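PDB 3LD1: replicase polyprotein 1a from Avian infectious bronchitis virus, which is cleaved into the coronavirus non-structural proteins, its nsp2 portion being of still uncertain role. Local coordinates for residues D17-H25 / F52-L61. The protein carries 3 engineered substitutions. Numbering follows the deposited sequence.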
loop_
_atom_site.group_PDB
_atom_site.type_symbol
_atom_site.label_atom_id
_atom_site.label_comp_id
_atom_site.label_asym_id
_atom_site.label_seq_id
_atom_site.Cartn_x
_atom_site.Cartn_y
_atom_site.Cartn_z
ATOM N N ASP A 17 19.912 -2.826 -17.066
ATOM C CA ASP A 17 18.756 -2.018 -17.413
ATOM C C ASP A 17 18.596 -1.840 -18.923
ATOM O O ASP A 17 17.460 -1.958 -19.484
ATOM C CB ASP A 17 18.873 -0.589 -16.784
ATOM C CG ASP A 17 18.463 -0.532 -15.311
ATOM O OD1 ASP A 17 18.842 0.457 -14.661
ATOM O OD2 ASP A 17 17.731 -1.432 -14.831
ATOM N N ALA A 18 19.712 -1.539 -19.595
ATOM C CA ALA A 18 19.550 -1.318 -21.042
ATOM C C ALA A 18 19.126 -2.610 -21.697
ATOM O O ALA A 18 18.265 -2.580 -22.560
ATOM C CB ALA A 18 20.769 -0.805 -21.677
ATOM N N LEU A 19 19.758 -3.732 -21.322
ATOM C CA LEU A 19 19.361 -5.052 -21.865
ATOM C C LEU A 19 17.870 -5.205 -21.577
ATOM O O LEU A 19 17.069 -5.197 -22.487
ATOM C CB LEU A 19 20.121 -6.170 -21.193
ATOM C CG LEU A 19 19.695 -7.623 -21.470
ATOM C CD1 LEU A 19 19.685 -7.935 -22.974
ATOM C CD2 LEU A 19 20.633 -8.586 -20.693
ATOM N N PHE A 20 17.469 -5.259 -20.311
ATOM C CA PHE A 20 16.038 -5.435 -20.021
ATOM C C PHE A 20 15.082 -4.466 -20.784
ATOM O O PHE A 20 13.943 -4.799 -21.119
ATOM C CB PHE A 20 15.732 -5.342 -18.503
ATOM C CG PHE A 20 14.252 -5.640 -18.163
ATOM C CD1 PHE A 20 13.761 -6.953 -18.225
ATOM C CD2 PHE A 20 13.368 -4.596 -17.829
ATOM C CE1 PHE A 20 12.394 -7.205 -17.919
ATOM C CE2 PHE A 20 12.022 -4.823 -17.488
ATOM C CZ PHE A 20 11.505 -6.108 -17.557
ATOM N N PHE A 21 15.533 -3.254 -21.050
ATOM C CA PHE A 21 14.628 -2.311 -21.661
ATOM C C PHE A 21 14.300 -2.548 -23.142
ATOM O O PHE A 21 13.680 -1.688 -23.799
ATOM C CB PHE A 21 15.215 -0.944 -21.460
ATOM C CG PHE A 21 15.040 -0.439 -20.087
ATOM C CD1 PHE A 21 14.036 -0.981 -19.262
ATOM C CD2 PHE A 21 15.820 0.644 -19.614
ATOM C CE1 PHE A 21 13.865 -0.475 -17.949
ATOM C CE2 PHE A 21 15.663 1.141 -18.294
ATOM C CZ PHE A 21 14.699 0.586 -17.478
ATOM N N TYR A 22 14.730 -3.690 -23.684
ATOM C CA TYR A 22 14.302 -4.112 -25.020
ATOM C C TYR A 22 12.975 -4.817 -24.953
ATOM O O TYR A 22 12.400 -5.107 -25.998
ATOM C CB TYR A 22 15.308 -5.071 -25.645
ATOM C CG TYR A 22 16.450 -4.376 -26.301
ATOM C CD1 TYR A 22 16.567 -4.371 -27.724
ATOM C CD2 TYR A 22 17.462 -3.742 -25.523
ATOM C CE1 TYR A 22 17.684 -3.685 -28.373
ATOM C CE2 TYR A 22 18.560 -3.085 -26.156
ATOM C CZ TYR A 22 18.620 -3.062 -27.591
ATOM O OH TYR A 22 19.602 -2.446 -28.216
ATOM N N THR A 23 12.501 -5.098 -23.730
ATOM C CA THR A 23 11.310 -5.909 -23.489
ATOM C C THR A 23 10.093 -5.358 -24.247
ATOM O O THR A 23 9.995 -4.125 -24.495
ATOM C CB THR A 23 10.960 -5.987 -21.995
ATOM O OG1 THR A 23 9.953 -6.993 -21.808
ATOM C CG2 THR A 23 10.446 -4.633 -21.496
ATOM N N SER A 24 9.221 -6.284 -24.662
ATOM C CA SER A 24 8.076 -5.915 -25.488
ATOM C C SER A 24 6.915 -5.860 -24.517
ATOM O O SER A 24 5.835 -5.320 -24.823
ATOM C CB SER A 24 7.821 -6.937 -26.663
ATOM O OG SER A 24 7.932 -8.311 -26.273
ATOM N N HIS A 25 7.152 -6.396 -23.322
ATOM C CA HIS A 25 6.092 -6.551 -22.390
ATOM C C HIS A 25 5.409 -5.236 -22.171
ATOM O O HIS A 25 6.090 -4.227 -22.092
ATOM C CB HIS A 25 6.565 -7.123 -21.108
ATOM C CG HIS A 25 5.455 -7.682 -20.294
ATOM N ND1 HIS A 25 4.561 -6.879 -19.610
ATOM C CD2 HIS A 25 5.050 -8.958 -20.103
ATOM C CE1 HIS A 25 3.678 -7.642 -18.998
ATOM N NE2 HIS A 25 3.959 -8.906 -19.274
ATOM N N PHE A 52 13.451 -14.361 -24.059
ATOM C CA PHE A 52 13.251 -12.966 -23.818
ATOM C C PHE A 52 12.501 -12.336 -24.999
ATOM O O PHE A 52 13.064 -12.058 -26.040
ATOM C CB PHE A 52 14.621 -12.355 -23.527
ATOM C CG PHE A 52 14.617 -10.883 -23.195
ATOM C CD1 PHE A 52 13.557 -10.285 -22.480
ATOM C CD2 PHE A 52 15.712 -10.073 -23.613
ATOM C CE1 PHE A 52 13.579 -8.863 -22.172
ATOM C CE2 PHE A 52 15.731 -8.659 -23.337
ATOM C CZ PHE A 52 14.668 -8.062 -22.605
ATOM N N GLU A 53 11.199 -12.187 -24.855
ATOM C CA GLU A 53 10.425 -11.429 -25.779
ATOM C C GLU A 53 10.862 -9.933 -25.919
ATOM O O GLU A 53 10.492 -9.096 -25.089
ATOM C CB GLU A 53 8.925 -11.570 -25.409
ATOM C CG GLU A 53 8.203 -12.456 -26.367
ATOM C CD GLU A 53 8.477 -12.024 -27.880
ATOM O OE1 GLU A 53 8.256 -10.822 -28.267
ATOM O OE2 GLU A 53 8.955 -12.884 -28.683
ATOM N N THR A 54 11.597 -9.573 -26.972
ATOM C CA THR A 54 11.929 -8.169 -27.156
ATOM C C THR A 54 11.087 -7.445 -28.212
ATOM O O THR A 54 10.191 -8.025 -28.785
ATOM C CB THR A 54 13.419 -7.977 -27.512
ATOM O OG1 THR A 54 13.601 -8.067 -28.937
ATOM C CG2 THR A 54 14.296 -9.029 -26.842
ATOM N N VAL A 55 11.412 -6.173 -28.476
ATOM C CA VAL A 55 10.777 -5.347 -29.544
ATOM C C VAL A 55 11.536 -5.518 -30.882
ATOM O O VAL A 55 11.258 -4.814 -31.890
ATOM C CB VAL A 55 10.693 -3.790 -29.215
ATOM C CG1 VAL A 55 9.942 -3.518 -27.968
ATOM C CG2 VAL A 55 12.060 -3.134 -29.113
ATOM N N CYS A 56 12.540 -6.405 -30.835
ATOM C CA CYS A 56 13.268 -6.893 -31.993
ATOM C C CYS A 56 13.006 -8.377 -32.120
ATOM O O CYS A 56 13.857 -9.084 -32.623
ATOM C CB CYS A 56 14.754 -6.743 -31.759
ATOM S SG CYS A 56 15.218 -5.048 -31.706
ATOM N N GLY A 57 11.876 -8.866 -31.594
ATOM C CA GLY A 57 11.577 -10.315 -31.661
ATOM C C GLY A 57 12.210 -11.125 -30.525
ATOM O O GLY A 57 12.839 -10.572 -29.589
ATOM N N LEU A 58 12.024 -12.439 -30.586
ATOM C CA LEU A 58 12.289 -13.317 -29.472
ATOM C C LEU A 58 13.791 -13.592 -29.436
ATOM O O LEU A 58 14.352 -13.975 -30.458
ATOM C CB LEU A 58 11.535 -14.629 -29.685
ATOM C CG LEU A 58 11.810 -15.826 -28.752
ATOM C CD1 LEU A 58 11.671 -15.435 -27.263
ATOM C CD2 LEU A 58 10.829 -16.963 -29.073
ATOM N N PHE A 59 14.471 -13.389 -28.303
ATOM C CA PHE A 59 15.842 -13.942 -28.230
ATOM C C PHE A 59 15.865 -14.918 -27.111
ATOM O O PHE A 59 14.943 -14.951 -26.263
ATOM C CB PHE A 59 16.966 -12.913 -28.017
ATOM C CG PHE A 59 17.112 -11.888 -29.142
ATOM C CD1 PHE A 59 18.206 -11.924 -29.990
ATOM C CD2 PHE A 59 16.172 -10.845 -29.304
ATOM C CE1 PHE A 59 18.352 -10.948 -31.003
ATOM C CE2 PHE A 59 16.297 -9.879 -30.303
ATOM C CZ PHE A 59 17.387 -9.919 -31.158
ATOM N N LEU A 60 16.918 -15.715 -27.114
ATOM C CA LEU A 60 17.186 -16.578 -25.992
ATOM C C LEU A 60 18.442 -16.051 -25.272
ATOM O O LEU A 60 19.450 -15.717 -25.956
ATOM C CB LEU A 60 17.433 -17.997 -26.484
ATOM C CG LEU A 60 16.505 -18.587 -27.562
ATOM C CD1 LEU A 60 16.983 -20.040 -27.840
ATOM C CD2 LEU A 60 14.971 -18.488 -27.248
ATOM N N LEU A 61 18.378 -16.004 -23.924
ATOM C CA LEU A 61 19.520 -15.607 -23.080
ATOM C C LEU A 61 19.931 -16.698 -22.120
ATOM O O LEU A 61 19.171 -17.576 -21.814
ATOM C CB LEU A 61 19.251 -14.302 -22.299
ATOM C CG LEU A 61 18.568 -13.116 -23.004
ATOM C CD1 LEU A 61 17.819 -12.208 -22.057
ATOM C CD2 LEU A 61 19.524 -12.330 -23.802
#
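Phe52, on the outermost strand of a mixed sheet, pushes its ring against the C-terminal end of helix 13-20, where the beta hairpin of strands 50-54 and 57-64 meets the chain leaving that helix. With CG anti to the backbone N (chi1 -178°), the ring reaches the last helical turn: Phe20 O lies at its edge, in plane, 3.7 Å from Phe52 CZ, and Leu19 CD1 comes within 4.0 Å of Phe52 CE2. Leu19, Phe20 and Phe52 form the tightly packed, buried part, closed by Phe40 of helix 30-46, whose ring meets those of both Phe20 and Phe52, and by Phe89, which touches Leu19 and Leu61. At its border the side chains of Thr23 and Phe52 cross at about a right angle, Thr23 CB against Phe52 CE1.

At Thr23 a single beta bridge to Thr54 joins the loop to the strand edge. Val55 N donates to Tyr22 O at 2.9 Å, nearly in line with the carbonyl though bent at the N-H (138°), while Ser24 N reaches Glu53 O from a tilted direction at 3.1 Å. Tyr22 packs CB on Thr54 CB and sends its hydroxyl to Gly90 O. Towards solvent the contact thins to exposed Glu53 and Val55, the latter setting CG1 against Thr23 O. Here Ser24 OG, placed by chi1 43° between the backbone N and the carbonyl carbon, donates to the anti side of Glu53 OE1 at 3.2 Å.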